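Local atomic coordinates of sialidase B (Streptococcus pneumoniae serotype 4, PDB entry 4XJW), a protein that hydrolyses alpha-2,3-, alpha-2,6- and alpha-2,8-linkages to release terminal sialic acid from oligosaccharides, glycoproteins and glycolipids. Residues 1-6 against 171-176; 369-374 against 401-406; 628-633 against 648-653. The protein carries 1 engineered substitution. All blocks are in the same frame, centred on the assembly; numbering follows the deposited sequence.

Contact 1 (1-6 against 171-176); sequences ISPIFQ and SLFNKA
I4 and L172 make the tight part of this contact, their side chains running side by side with CD1 of I4 3.6 Å from CD1 of L172. I4 N lies 2.8 Å from L172 O and almost in line with that C=O, though its N-H meets the oxygen at a bent 142°. L172 N gives a longer bond to F5 O (3.1 Å). The CG2 branch of I4 comes across the amide of N174, 3.2 Å from ND2; that amide is itself held by K26, S28 and Q32. P3 sets CB over one face of the F173 ring, a CH-pi contact 4.1 Å from the centroid, and I1 CD1 arrives near the plane of the same ring, at its edge.

Toward solvent the fit is looser. I1 touches mainly through CD1, 3.6 Å from K175 CB, and a water bridges S2 O to N174 N. Q6, with CG anti to the backbone N (chi1 -177°) and the chain extended beyond it, donates from NE2 to S171 OG at 3.1 Å, the hydroxyl oxygen 22° out of the amide plane.

Strand 166-173 pairs with 32-39 and 5-13, making the domain's first and last long strands neighbours, consistent with the concanavalin-like beta-sandwich.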
ATOM      1  N   ILE A   1       4.668   5.961  36.096  1.00 37.09           N
ATOM      2  CA  ILE A   1       3.744   6.087  37.220  1.00 39.65           C
ATOM      3  C   ILE A   1       2.701   4.972  37.240  1.00 40.55           C
ATOM      4  O   ILE A   1       2.693   4.088  36.379  1.00 41.92           O
ATOM      5  CB  ILE A   1       2.991   7.423  37.186  1.00 36.44           C
ATOM      6  CG1 ILE A   1       2.573   7.749  35.752  1.00 38.50           C
ATOM      7  CG2 ILE A   1       3.832   8.549  37.781  1.00 40.15           C
ATOM      8  CD1 ILE A   1       1.460   8.746  35.665  1.00 33.71           C
ATOM      9  N   SER A   2       1.822   5.031  38.236  1.00 37.59           N
ATOM     10  CA  SER A   2       0.697   4.117  38.339  1.00 39.88           C
ATOM     11  C   SER A   2      -0.555   4.818  37.831  1.00 36.20           C
ATOM     12  O   SER A   2      -0.693   6.036  37.962  1.00 34.68           O
ATOM     13  CB  SER A   2       0.481   3.681  39.793  1.00 41.94           C
ATOM     14  OG  SER A   2      -0.475   4.518  40.433  1.00 45.67           O
ATOM     15  N   PRO A   3      -1.478   4.050  37.243  1.00 35.50           N
ATOM     16  CA  PRO A   3      -2.751   4.635  36.812  1.00 29.34           C
ATOM     17  C   PRO A   3      -3.587   5.114  37.999  1.00 33.90           C
ATOM     18  O   PRO A   3      -3.595   4.466  39.045  1.00 35.22           O
ATOM     19  CB  PRO A   3      -3.447   3.474  36.097  1.00 32.08           C
ATOM     20  CG  PRO A   3      -2.808   2.241  36.640  1.00 33.57           C
ATOM     21  CD  PRO A   3      -1.386   2.613  36.927  1.00 31.62           C
ATOM     22  N   ILE A   4      -4.272   6.242  37.837  1.00 29.59           N
ATOM     23  CA  ILE A   4      -5.144   6.765  38.882  1.00 32.51           C
ATOM     24  C   ILE A   4      -6.456   6.000  38.890  1.00 31.24           C
ATOM     25  O   ILE A   4      -7.240   6.087  39.839  1.00 32.61           O
ATOM     26  CB  ILE A   4      -5.463   8.257  38.660  1.00 33.28           C
ATOM     27  CG1 ILE A   4      -6.261   8.444  37.364  1.00 28.26           C
ATOM     28  CG2 ILE A   4      -4.182   9.068  38.636  1.00 32.66           C
ATOM     29  CD1 ILE A   4      -6.876   9.821  37.197  1.00 29.75           C
ATOM     30  N   PHE A   5      -6.691   5.261  37.811  1.00 27.24           N
ATOM     31  CA  PHE A   5      -7.874   4.429  37.677  1.00 24.13           C
ATOM     32  C   PHE A   5      -7.537   3.261  36.766  1.00 28.64           C
ATOM     33  O   PHE A   5      -6.769   3.409  35.810  1.00 26.46           O
ATOM     34  CB  PHE A   5      -9.049   5.214  37.093  1.00 27.91           C
ATOM     35  CG  PHE A   5     -10.163   4.337  36.604  1.00 31.82           C
ATOM     36  CD1 PHE A   5     -10.985   3.674  37.507  1.00 31.47           C
ATOM     37  CD2 PHE A   5     -10.372   4.147  35.247  1.00 29.74           C
ATOM     38  CE1 PHE A   5     -12.006   2.849  37.064  1.00 31.23           C
ATOM     39  CE2 PHE A   5     -11.387   3.330  34.795  1.00 25.87           C
ATOM     40  CZ  PHE A   5     -12.207   2.677  35.706  1.00 26.79           C
ATOM     41  N   GLN A   6      -8.108   2.103  37.074  1.00 26.79           N
ATOM     42  CA  GLN A   6      -7.892   0.916  36.276  1.00 24.99           C
ATOM     43  C   GLN A   6      -9.007  -0.086  36.515  1.00 32.51           C
ATOM     44  O   GLN A   6      -9.203  -0.553  37.638  1.00 33.64           O
ATOM     45  CB  GLN A   6      -6.540   0.297  36.617  1.00 30.41           C
ATOM     46  CG  GLN A   6      -6.191  -0.908  35.773  1.00 34.41           C
ATOM     47  CD  GLN A   6      -4.760  -1.345  35.969  1.00 38.08           C
ATOM     48  OE1 GLN A   6      -4.361  -1.732  37.066  1.00 44.56           O
ATOM     49  NE2 GLN A   6      -3.969  -1.271  34.903  1.00 40.58           N
ATOM     50  N   SER A 171      -7.121   2.170  31.597  1.00 20.51           N
ATOM     51  CA  SER A 171      -6.281   2.827  32.595  1.00 22.99           C
ATOM     52  C   SER A 171      -6.156   4.314  32.273  1.00 20.59           C
ATOM     53  O   SER A 171      -6.108   4.694  31.106  1.00 17.74           O
ATOM     54  CB  SER A 171      -4.891   2.187  32.628  1.00 23.20           C
ATOM     55  OG  SER A 171      -4.969   0.789  32.808  1.00 28.06           O
ATOM     56  N   LEU A 172      -6.095   5.147  33.309  1.00 19.45           N
ATOM     57  CA  LEU A 172      -5.933   6.591  33.143  1.00 21.44           C
ATOM     58  C   LEU A 172      -4.708   7.017  33.951  1.00 24.85           C
ATOM     59  O   LEU A 172      -4.535   6.588  35.093  1.00 25.20           O
ATOM     60  CB  LEU A 172      -7.181   7.320  33.653  1.00 23.42           C
ATOM     61  CG  LEU A 172      -7.560   8.786  33.391  1.00 30.06           C
ATOM     62  CD1 LEU A 172      -6.420   9.776  33.626  1.00 32.07           C
ATOM     63  CD2 LEU A 172      -8.166   8.964  32.005  1.00 28.69           C
ATOM     64  N   PHE A 173      -3.866   7.859  33.361  1.00 18.93           N
ATOM     65  CA  PHE A 173      -2.681   8.380  34.034  1.00 19.57           C
ATOM     66  C   PHE A 173      -2.684   9.904  34.024  1.00 21.20           C
ATOM     67  O   PHE A 173      -3.041  10.516  33.017  1.00 18.00           O
ATOM     68  CB  PHE A 173      -1.408   7.887  33.346  1.00 18.46           C
ATOM     69  CG  PHE A 173      -1.360   6.402  33.145  1.00 23.28           C
ATOM     70  CD1 PHE A 173      -2.000   5.811  32.064  1.00 21.05           C
ATOM     71  CD2 PHE A 173      -0.680   5.592  34.044  1.00 24.55           C
ATOM     72  CE1 PHE A 173      -1.954   4.442  31.877  1.00 22.20           C
ATOM     73  CE2 PHE A 173      -0.634   4.221  33.863  1.00 28.52           C
ATOM     74  CZ  PHE A 173      -1.274   3.644  32.780  1.00 28.72           C
ATOM     75  N   ASN A 174      -2.292  10.521  35.139  1.00 19.46           N
ATOM     76  CA  ASN A 174      -2.139  11.976  35.188  1.00 17.74           C
ATOM     77  C   ASN A 174      -0.764  12.427  34.691  1.00 20.33           C
ATOM     78  O   ASN A 174      -0.045  13.173  35.361  1.00 21.00           O
ATOM     79  CB  ASN A 174      -2.420  12.509  36.598  1.00 16.74           C
ATOM     80  CG  ASN A 174      -3.904  12.514  36.939  1.00 17.46           C
ATOM     81  OD1 ASN A 174      -4.753  12.797  36.088  1.00 18.49           O
ATOM     82  ND2 ASN A 174      -4.222  12.228  38.199  1.00 18.67           N
ATOM     83  N   LYS A 175      -0.414  11.962  33.498  1.00 17.06           N
ATOM     84  CA  LYS A 175       0.827  12.324  32.854  1.00 17.75           C
ATOM     85  C   LYS A 175       0.658  12.074  31.358  1.00 18.34           C
ATOM     86  O   LYS A 175      -0.138  11.224  30.955  1.00 19.05           O
ATOM     87  CB  LYS A 175       1.947  11.444  33.407  1.00 20.74           C
ATOM     88  CG  LYS A 175       3.341  11.735  32.868  1.00 27.36           C
ATOM     89  CD  LYS A 175       4.350  10.747  33.445  1.00 30.95           C
ATOM     90  CE  LYS A 175       5.676  10.818  32.707  1.00 34.13           C
ATOM     91  NZ  LYS A 175       6.603   9.720  33.122  1.00 44.43           N
ATOM     92  N   ALA A 176       1.379  12.836  30.546  1.00 19.14           N
ATOM     93  CA  ALA A 176       1.521  12.517  29.126  1.00 16.88           C
ATOM     94  C   ALA A 176       2.710  11.585  29.005  1.00 22.98           C
ATOM     95  O   ALA A 176       3.860  12.030  29.095  1.00 22.53           O
ATOM     96  CB  ALA A 176       1.755  13.777  28.323  1.00 20.46           C
TER
HETATM   97  O   HOH W   1      -1.347   8.521  37.132  1.00 26.10           O

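Contact 2 (369-374 against 401-406); sequences KYEVLE and QVPMNV
V372 and M404 meet because M404 holds CG anti to its backbone N (chi1 176°) and stays extended as far as SD, which therefore lies 3.9 Å from V372 CB; the bend comes only at CE. In V372 the CG2 methyl lies beside the backbone N and thereby faces the other segment, where it meets V406 CG1 at 3.7 Å as well as M404 CG. These three apolar side chains pack together on one side of the backbone junction. The touching parts, 369-372 and 403-406, run nearly at right angles (85°), yet two backbone bonds join them around E371 and N405. V372 N donates to M404 O at 2.8 Å, and V406 N approaches Y370 O nearly head-on at 3.0 Å. Y370 takes the left-handed helical conformation (phi 63°) just before this bridge.

E371 lies alongside P403, with its carboxylate carbon CD 3.5 Å from P403 CB. A water accepts from N405 ND2 and donates to E371 OE2 at 2.7 Å, linking the two polar ends, while OD1 of N405 takes the backbone N of F407. The Y370 hydroxyl reaches out to the backbone of L438.

Backbone bonds tie both V372 and M404 to L379 of strand 377-387. This single beta bridge joins neighbouring ends of strands 372-374 and 400-403 within the curled antiparallel sheet inserted between propeller strands 301-308 and 420-426.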
ATOM      1  N   LYS A 369      23.410   3.089 -15.205  1.00 22.13           N
ATOM      2  CA  LYS A 369      22.446   3.701 -14.297  1.00 23.53           C
ATOM      3  C   LYS A 369      21.536   4.698 -15.035  1.00 18.61           C
ATOM      4  O   LYS A 369      20.743   5.403 -14.405  1.00 22.05           O
ATOM      5  CB  LYS A 369      23.152   4.377 -13.117  1.00 23.08           C
ATOM      6  CG  LYS A 369      24.163   3.486 -12.403  1.00 29.69           C
ATOM      7  CD  LYS A 369      24.592   4.091 -11.077  1.00 33.34           C
ATOM      8  CE  LYS A 369      25.971   3.602 -10.656  1.00 37.62           C
ATOM      9  NZ  LYS A 369      26.343   4.108  -9.297  1.00 41.23           N
ATOM     10  N   TYR A 370      21.643   4.726 -16.364  1.00 19.06           N
ATOM     11  CA  TYR A 370      20.918   5.685 -17.206  1.00 17.99           C
ATOM     12  C   TYR A 370      21.337   7.124 -16.911  1.00 20.48           C
ATOM     13  O   TYR A 370      20.572   8.069 -17.109  1.00 16.75           O
ATOM     14  CB  TYR A 370      19.399   5.494 -17.123  1.00 18.77           C
ATOM     15  CG  TYR A 370      18.954   4.268 -17.870  1.00 19.16           C
ATOM     16  CD1 TYR A 370      18.949   3.025 -17.249  1.00 20.28           C
ATOM     17  CD2 TYR A 370      18.579   4.342 -19.207  1.00 18.03           C
ATOM     18  CE1 TYR A 370      18.563   1.894 -17.930  1.00 19.89           C
ATOM     19  CE2 TYR A 370      18.193   3.210 -19.901  1.00 22.36           C
ATOM     20  CZ  TYR A 370      18.188   1.989 -19.250  1.00 18.32           C
ATOM     21  OH  TYR A 370      17.804   0.847 -19.914  1.00 24.29           O
ATOM     22  N   GLU A 371      22.574   7.265 -16.447  1.00 20.25           N
ATOM     23  CA  GLU A 371      23.156   8.564 -16.146  1.00 19.50           C
ATOM     24  C   GLU A 371      23.953   9.104 -17.329  1.00 17.38           C
ATOM     25  O   GLU A 371      24.530   8.334 -18.102  1.00 20.61           O
ATOM     26  CB  GLU A 371      24.026   8.459 -14.895  1.00 18.94           C
ATOM     27  CG  GLU A 371      23.214   8.126 -13.641  1.00 20.95           C
ATOM     28  CD  GLU A 371      24.054   7.575 -12.496  1.00 25.64           C
ATOM     29  OE1 GLU A 371      25.279   7.406 -12.669  1.00 25.20           O
ATOM     30  OE2 GLU A 371      23.476   7.308 -11.421  1.00 28.33           O
ATOM     31  N   VAL A 372      23.972  10.427 -17.471  1.00 19.48           N
ATOM     32  CA  VAL A 372      24.622  11.077 -18.609  1.00 20.95           C
ATOM     33  C   VAL A 372      26.092  11.380 -18.332  1.00 21.38           C
ATOM     34  O   VAL A 372      26.430  11.983 -17.309  1.00 19.12           O
ATOM     35  CB  VAL A 372      23.922  12.398 -18.969  1.00 19.90           C
ATOM     36  CG1 VAL A 372      24.594  13.043 -20.177  1.00 20.42           C
ATOM     37  CG2 VAL A 372      22.445  12.161 -19.236  1.00 21.88           C
ATOM     38  N   LEU A 373      26.960  10.965 -19.250  1.00 22.21           N
ATOM     39  CA  LEU A 373      28.377  11.289 -19.163  1.00 22.60           C
ATOM     40  C   LEU A 373      28.769  12.152 -20.355  1.00 24.50           C
ATOM     41  O   LEU A 373      28.256  11.962 -21.455  1.00 24.36           O
ATOM     42  CB  LEU A 373      29.224  10.013 -19.143  1.00 24.26           C
ATOM     43  CG  LEU A 373      29.445   9.304 -17.798  1.00 28.49           C
ATOM     44  CD1 LEU A 373      28.161   8.776 -17.198  1.00 27.04           C
ATOM     45  CD2 LEU A 373      30.435   8.170 -17.954  1.00 29.65           C
ATOM     46  N   GLU A 374      29.660  13.113 -20.131  1.00 24.93           N
ATOM     47  CA  GLU A 374      30.234  13.884 -21.230  1.00 22.97           C
ATOM     48  C   GLU A 374      31.740  13.657 -21.269  1.00 28.89           C
ATOM     49  O   GLU A 374      32.452  13.981 -20.317  1.00 28.31           O
ATOM     50  CB  GLU A 374      29.922  15.376 -21.093  1.00 26.88           C
ATOM     51  CG  GLU A 374      30.502  16.218 -22.229  1.00 28.13           C
ATOM     52  CD  GLU A 374      30.253  17.702 -22.046  1.00 31.19           C
ATOM     53  OE1 GLU A 374      29.836  18.101 -20.939  1.00 32.83           O
ATOM     54  OE2 GLU A 374      30.467  18.462 -23.012  1.00 34.81           O
ATOM     55  N   GLN A 401      24.038  17.902  -5.030  1.00 19.18           N
ATOM     56  CA  GLN A 401      24.181  17.430  -6.409  1.00 18.01           C
ATOM     57  C   GLN A 401      24.095  15.908  -6.485  1.00 18.35           C
ATOM     58  O   GLN A 401      24.648  15.206  -5.642  1.00 20.86           O
ATOM     59  CB  GLN A 401      25.500  17.919  -7.026  1.00 24.89           C
ATOM     60  CG  GLN A 401      25.540  19.426  -7.301  1.00 25.20           C
ATOM     61  CD  GLN A 401      26.832  19.866  -7.974  1.00 32.41           C
ATOM     62  OE1 GLN A 401      27.163  19.413  -9.070  1.00 36.68           O
ATOM     63  NE2 GLN A 401      27.572  20.748  -7.314  1.00 41.48           N
ATOM     64  N   VAL A 402      23.399  15.410  -7.509  1.00 17.44           N
ATOM     65  CA  VAL A 402      23.307  13.981  -7.790  1.00 18.70           C
ATOM     66  C   VAL A 402      23.587  13.751  -9.270  1.00 18.30           C
ATOM     67  O   VAL A 402      23.480  14.687 -10.067  1.00 16.00           O
ATOM     68  CB  VAL A 402      21.899  13.421  -7.457  1.00 19.74           C
ATOM     69  CG1 VAL A 402      21.554  13.676  -6.018  1.00 17.55           C
ATOM     70  CG2 VAL A 402      20.848  14.028  -8.369  1.00 21.29           C
ATOM     71  N   PRO A 403      23.949  12.510  -9.651  1.00 15.70           N
ATOM     72  CA  PRO A 403      24.215  12.231 -11.067  1.00 15.54           C
ATOM     73  C   PRO A 403      23.025  12.531 -11.961  1.00 20.00           C
ATOM     74  O   PRO A 403      21.888  12.238 -11.590  1.00 18.84           O
ATOM     75  CB  PRO A 403      24.488  10.724 -11.078  1.00 21.32           C
ATOM     76  CG  PRO A 403      25.036  10.449  -9.735  1.00 16.47           C
ATOM     77  CD  PRO A 403      24.313  11.364  -8.797  1.00 23.02           C
ATOM     78  N   MET A 404      23.300  13.094 -13.134  1.00 17.84           N
ATOM     79  CA  MET A 404      22.256  13.451 -14.089  1.00 19.14           C
ATOM     80  C   MET A 404      21.706  12.189 -14.724  1.00 18.96           C
ATOM     81  O   MET A 404      22.452  11.412 -15.312  1.00 19.86           O
ATOM     82  CB  MET A 404      22.822  14.377 -15.171  1.00 18.12           C
ATOM     83  CG  MET A 404      21.841  14.734 -16.289  1.00 19.09           C
ATOM     84  SD  MET A 404      22.653  15.748 -17.538  1.00 18.58           S
ATOM     85  CE  MET A 404      22.920  17.253 -16.596  1.00 19.00           C
ATOM     86  N   ASN A 405      20.396  11.995 -14.605  1.00 15.87           N
ATOM     87  CA  ASN A 405      19.731  10.811 -15.144  1.00 15.95           C
ATOM     88  C   ASN A 405      18.754  11.231 -16.239  1.00 14.14           C
ATOM     89  O   ASN A 405      18.068  12.247 -16.111  1.00 15.62           O
ATOM     90  CB  ASN A 405      19.004  10.078 -14.010  1.00 17.91           C
ATOM     91  CG  ASN A 405      18.511   8.705 -14.414  1.00 17.87           C
ATOM     92  OD1 ASN A 405      17.644   8.575 -15.269  1.00 15.75           O
ATOM     93  ND2 ASN A 405      19.051   7.672 -13.783  1.00 16.89           N
ATOM     94  N   VAL A 406      18.671  10.441 -17.310  1.00 15.52           N
ATOM     95  CA  VAL A 406      17.828  10.801 -18.445  1.00 15.45           C
ATOM     96  C   VAL A 406      16.333  10.788 -18.113  1.00 16.79           C
ATOM     97  O   VAL A 406      15.519  11.273 -18.896  1.00 16.27           O
ATOM     98  CB  VAL A 406      18.096   9.917 -19.689  1.00 13.51           C
ATOM     99  CG1 VAL A 406      19.519  10.102 -20.180  1.00 17.92           C
ATOM    100  CG2 VAL A 406      17.792   8.446 -19.388  1.00 15.98           C
TER
HETATM  101  O   HOH W   2      20.821   7.799 -11.474  1.00 24.98           O

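Contact 3 (628-633 against 648-653); sequences VLFEKY and QYIDLE
V628 and I650 lie side by side as a hydrogen-bonded pair in a regular antiparallel sheet, part of the last blade in sequence of the sialidase beta-propeller. V628 N and O both bond to I650, and F630 pairs with Q648 in the same way. On the face carrying these residues, V628 sits as a bump between its neighbours: its CB rests 3.8 Å from I650 CG1, and its CG2 lies 4.3 Å from L652 CD1. F630 fills the next hollow. With CG between the backbone N and the carbonyl carbon (chi1 67°), its ring leans toward the partner strand, where CD1 comes 3.5 Å from Q648 O and CE1 approaches I650 CG1, while Y613 stacks on the ring.

On the other face, L629 tucks CD1 into the notch between the Q648 carbonyl and Y649 CB, 3.4 Å from Q648 O. The Y649 ring lies obliquely by the V628 backbone, CD1 3.4 Å from V628 O; W251 meets it edge-to-face. E631 forms a salt bridge with R207, a probable substrate-binding residue, and accepts from the backbone N of Y615, the likely nucleophile. K632, salt-bridged to D607, crosses Q648 obliquely with CD 3.5 Å from OE1, the oxygen that accepts the indole N-H of W96.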
ATOM      1  N   VAL A 628      -0.350 -13.188   4.069  1.00  9.04           N
ATOM      2  CA  VAL A 628      -1.122 -12.164   3.356  1.00  7.85           C
ATOM      3  C   VAL A 628      -0.551 -10.802   3.745  1.00  8.17           C
ATOM      4  O   VAL A 628      -0.466 -10.476   4.924  1.00  8.88           O
ATOM      5  CB  VAL A 628      -2.628 -12.226   3.697  1.00 10.40           C
ATOM      6  CG1 VAL A 628      -3.412 -11.266   2.820  1.00 12.76           C
ATOM      7  CG2 VAL A 628      -3.174 -13.641   3.536  1.00 11.11           C
ATOM      8  N   LEU A 629      -0.110 -10.039   2.752  1.00  7.93           N
ATOM      9  CA  LEU A 629       0.324  -8.665   2.950  1.00  7.13           C
ATOM     10  C   LEU A 629      -0.650  -7.802   2.159  1.00  7.51           C
ATOM     11  O   LEU A 629      -0.770  -7.946   0.945  1.00  8.14           O
ATOM     12  CB  LEU A 629       1.751  -8.470   2.441  1.00  9.50           C
ATOM     13  CG  LEU A 629       2.350  -7.082   2.620  1.00  8.36           C
ATOM     14  CD1 LEU A 629       2.480  -6.755   4.099  1.00  9.13           C
ATOM     15  CD2 LEU A 629       3.709  -7.008   1.926  1.00  9.09           C
ATOM     16  N   PHE A 630      -1.362  -6.924   2.848  1.00  6.89           N
ATOM     17  CA  PHE A 630      -2.466  -6.236   2.183  1.00  7.66           C
ATOM     18  C   PHE A 630      -2.669  -4.811   2.666  1.00 10.15           C
ATOM     19  O   PHE A 630      -2.283  -4.450   3.793  1.00  8.67           O
ATOM     20  CB  PHE A 630      -3.763  -7.028   2.374  1.00  9.96           C
ATOM     21  CG  PHE A 630      -4.251  -7.063   3.802  1.00  9.10           C
ATOM     22  CD1 PHE A 630      -3.723  -7.974   4.713  1.00 11.74           C
ATOM     23  CD2 PHE A 630      -5.241  -6.183   4.232  1.00 13.15           C
ATOM     24  CE1 PHE A 630      -4.168  -8.009   6.041  1.00 12.06           C
ATOM     25  CE2 PHE A 630      -5.697  -6.223   5.546  1.00 16.64           C
ATOM     26  CZ  PHE A 630      -5.166  -7.126   6.447  1.00 14.31           C
ATOM     27  N   GLU A 631      -3.308  -4.013   1.810  1.00  8.42           N
ATOM     28  CA  GLU A 631      -3.686  -2.660   2.146  1.00  7.88           C
ATOM     29  C   GLU A 631      -4.953  -2.705   2.989  1.00  8.93           C
ATOM     30  O   GLU A 631      -6.038  -2.949   2.467  1.00  8.57           O
ATOM     31  CB  GLU A 631      -3.916  -1.870   0.848  1.00  8.52           C
ATOM     32  CG  GLU A 631      -2.628  -1.641   0.034  1.00  9.33           C
ATOM     33  CD  GLU A 631      -2.881  -1.006  -1.323  1.00  8.28           C
ATOM     34  OE1 GLU A 631      -4.046  -0.990  -1.796  1.00 10.22           O
ATOM     35  OE2 GLU A 631      -1.907  -0.477  -1.908  1.00  9.29           O
ATOM     36  N   LYS A 632      -4.828  -2.477   4.291  1.00  6.80           N
ATOM     37  CA  LYS A 632      -5.987  -2.494   5.182  1.00  6.75           C
ATOM     38  C   LYS A 632      -6.676  -1.126   5.223  1.00  9.42           C
ATOM     39  O   LYS A 632      -6.787  -0.477   6.269  1.00  9.13           O
ATOM     40  CB  LYS A 632      -5.620  -2.960   6.598  1.00 10.51           C
ATOM     41  CG  LYS A 632      -6.848  -3.374   7.412  1.00  9.52           C
ATOM     42  CD  LYS A 632      -6.516  -3.767   8.834  1.00  9.43           C
ATOM     43  CE  LYS A 632      -7.779  -4.165   9.581  1.00  8.58           C
ATOM     44  NZ  LYS A 632      -8.260  -5.497   9.143  1.00  9.31           N
ATOM     45  N   TYR A 633      -7.147  -0.689   4.065  1.00  8.98           N
ATOM     46  CA  TYR A 633      -7.913   0.549   3.971  1.00  9.36           C
ATOM     47  C   TYR A 633      -8.548   0.600   2.612  1.00  8.68           C
ATOM     48  O   TYR A 633      -8.254  -0.221   1.734  1.00  9.33           O
ATOM     49  CB  TYR A 633      -7.037   1.790   4.223  1.00  9.58           C
ATOM     50  CG  TYR A 633      -6.201   2.280   3.052  1.00 10.78           C
ATOM     51  CD1 TYR A 633      -5.125   1.538   2.564  1.00 10.25           C
ATOM     52  CD2 TYR A 633      -6.490   3.486   2.440  1.00  9.37           C
ATOM     53  CE1 TYR A 633      -4.356   2.005   1.492  1.00 11.18           C
ATOM     54  CE2 TYR A 633      -5.737   3.970   1.388  1.00  9.56           C
ATOM     55  CZ  TYR A 633      -4.663   3.234   0.916  1.00 11.58           C
ATOM     56  OH  TYR A 633      -3.924   3.733  -0.141  1.00 14.22           O
ATOM     57  N   GLN A 648      -0.296  -4.197   5.983  1.00  6.51           N
ATOM     58  CA  GLN A 648      -0.074  -5.086   7.121  1.00  8.13           C
ATOM     59  C   GLN A 648      -0.006  -6.541   6.693  1.00  7.19           C
ATOM     60  O   GLN A 648      -0.553  -6.925   5.662  1.00  8.38           O
ATOM     61  CB  GLN A 648      -1.210  -4.890   8.131  1.00 10.77           C
ATOM     62  CG  GLN A 648      -1.276  -3.474   8.677  1.00 10.85           C
ATOM     63  CD  GLN A 648      -2.397  -3.247   9.657  1.00 10.02           C
ATOM     64  OE1 GLN A 648      -3.215  -4.128   9.914  1.00 11.43           O
ATOM     65  NE2 GLN A 648      -2.449  -2.028  10.212  1.00  9.80           N
ATOM     66  N   TYR A 649       0.693  -7.339   7.498  1.00  8.28           N
ATOM     67  CA  TYR A 649       0.959  -8.750   7.201  1.00  8.81           C
ATOM     68  C   TYR A 649       0.307  -9.656   8.248  1.00  8.15           C
ATOM     69  O   TYR A 649       0.463  -9.444   9.463  1.00  9.75           O
ATOM     70  CB  TYR A 649       2.476  -9.001   7.191  1.00  8.20           C
ATOM     71  CG  TYR A 649       2.852 -10.466   7.000  1.00  9.02           C
ATOM     72  CD1 TYR A 649       2.835 -11.034   5.739  1.00  9.70           C
ATOM     73  CD2 TYR A 649       3.209 -11.273   8.085  1.00  8.46           C
ATOM     74  CE1 TYR A 649       3.173 -12.375   5.548  1.00  8.92           C
ATOM     75  CE2 TYR A 649       3.547 -12.624   7.904  1.00 10.65           C
ATOM     76  CZ  TYR A 649       3.523 -13.159   6.625  1.00  9.11           C
ATOM     77  OH  TYR A 649       3.840 -14.484   6.404  1.00 10.50           O
ATOM     78  N   ILE A 650      -0.403 -10.678   7.777  1.00  6.92           N
ATOM     79  CA  ILE A 650      -0.958 -11.693   8.673  1.00  9.61           C
ATOM     80  C   ILE A 650      -0.561 -13.098   8.217  1.00  8.87           C
ATOM     81  O   ILE A 650      -0.229 -13.313   7.049  1.00  9.48           O
ATOM     82  CB  ILE A 650      -2.489 -11.602   8.793  1.00 10.54           C
ATOM     83  CG1 ILE A 650      -3.150 -11.780   7.420  1.00 11.12           C
ATOM     84  CG2 ILE A 650      -2.913 -10.271   9.432  1.00 11.47           C
ATOM     85  CD1 ILE A 650      -4.660 -11.920   7.470  1.00 15.65           C
ATOM     86  N   ASP A 651      -0.628 -14.045   9.152  1.00 11.76           N
ATOM     87  CA  ASP A 651      -0.345 -15.451   8.892  1.00  9.46           C
ATOM     88  C   ASP A 651      -1.624 -16.256   9.129  1.00 10.74           C
ATOM     89  O   ASP A 651      -2.238 -16.142  10.192  1.00 13.03           O
ATOM     90  CB  ASP A 651       0.764 -15.930   9.844  1.00 10.31           C
ATOM     91  CG  ASP A 651       1.112 -17.400   9.663  1.00 11.32           C
ATOM     92  OD1 ASP A 651       0.365 -18.262  10.181  1.00 14.46           O
ATOM     93  OD2 ASP A 651       2.146 -17.686   9.026  1.00 15.69           O
ATOM     94  N   LEU A 652      -2.028 -17.051   8.144  1.00 11.64           N
ATOM     95  CA  LEU A 652      -3.221 -17.880   8.274  1.00 11.43           C
ATOM     96  C   LEU A 652      -2.903 -19.344   8.001  1.00 14.70           C
ATOM     97  O   LEU A 652      -1.958 -19.666   7.270  1.00 15.10           O
ATOM     98  CB  LEU A 652      -4.309 -17.401   7.322  1.00 12.91           C
ATOM     99  CG  LEU A 652      -4.874 -16.004   7.600  1.00 13.82           C
ATOM    100  CD1 LEU A 652      -5.720 -15.526   6.422  1.00 14.01           C
ATOM    101  CD2 LEU A 652      -5.676 -16.015   8.880  1.00 15.17           C
ATOM    102  N   GLU A 653      -3.694 -20.233   8.595  1.00 17.21           N
ATOM    103  CA  GLU A 653      -3.610 -21.663   8.310  1.00 16.36           C
ATOM    104  C   GLU A 653      -4.839 -22.108   7.520  1.00 16.13           C
ATOM    105  O   GLU A 653      -5.891 -21.475   7.600  1.00 16.35           O
ATOM    106  CB  GLU A 653      -3.506 -22.454   9.609  1.00 12.76           C
ATOM    107  CG  GLU A 653      -2.259 -22.144  10.406  1.00 19.33           C
ATOM    108  CD  GLU A 653      -2.117 -23.024  11.628  1.00 21.32           C
ATOM    109  OE1 GLU A 653      -1.660 -24.178  11.478  1.00 26.53           O
ATOM    110  OE2 GLU A 653      -2.470 -22.557  12.730  1.00 26.34           O
TER

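In the fold
The three contacts follow one another along the chain; none encloses or crosses another. Contact 1 closes first, bringing the N terminus back beside residues 171-176 after 164 intervening residues and so joining the ends of the lectin-like domain. The chain then enters the propeller, leaves it for an inserted sheet, and there contact 2 closes a short excursion of 26 residues between 369-374 and 401-406. Contact 3 spans 14 residues near the C terminus and pairs the final two strands in sequence of the propeller, close to the probable active site. Contacts 1 and 2 lie at peripheral positions with centres about 57 Å apart, whereas contact 3 is nearer the middle of the molecule.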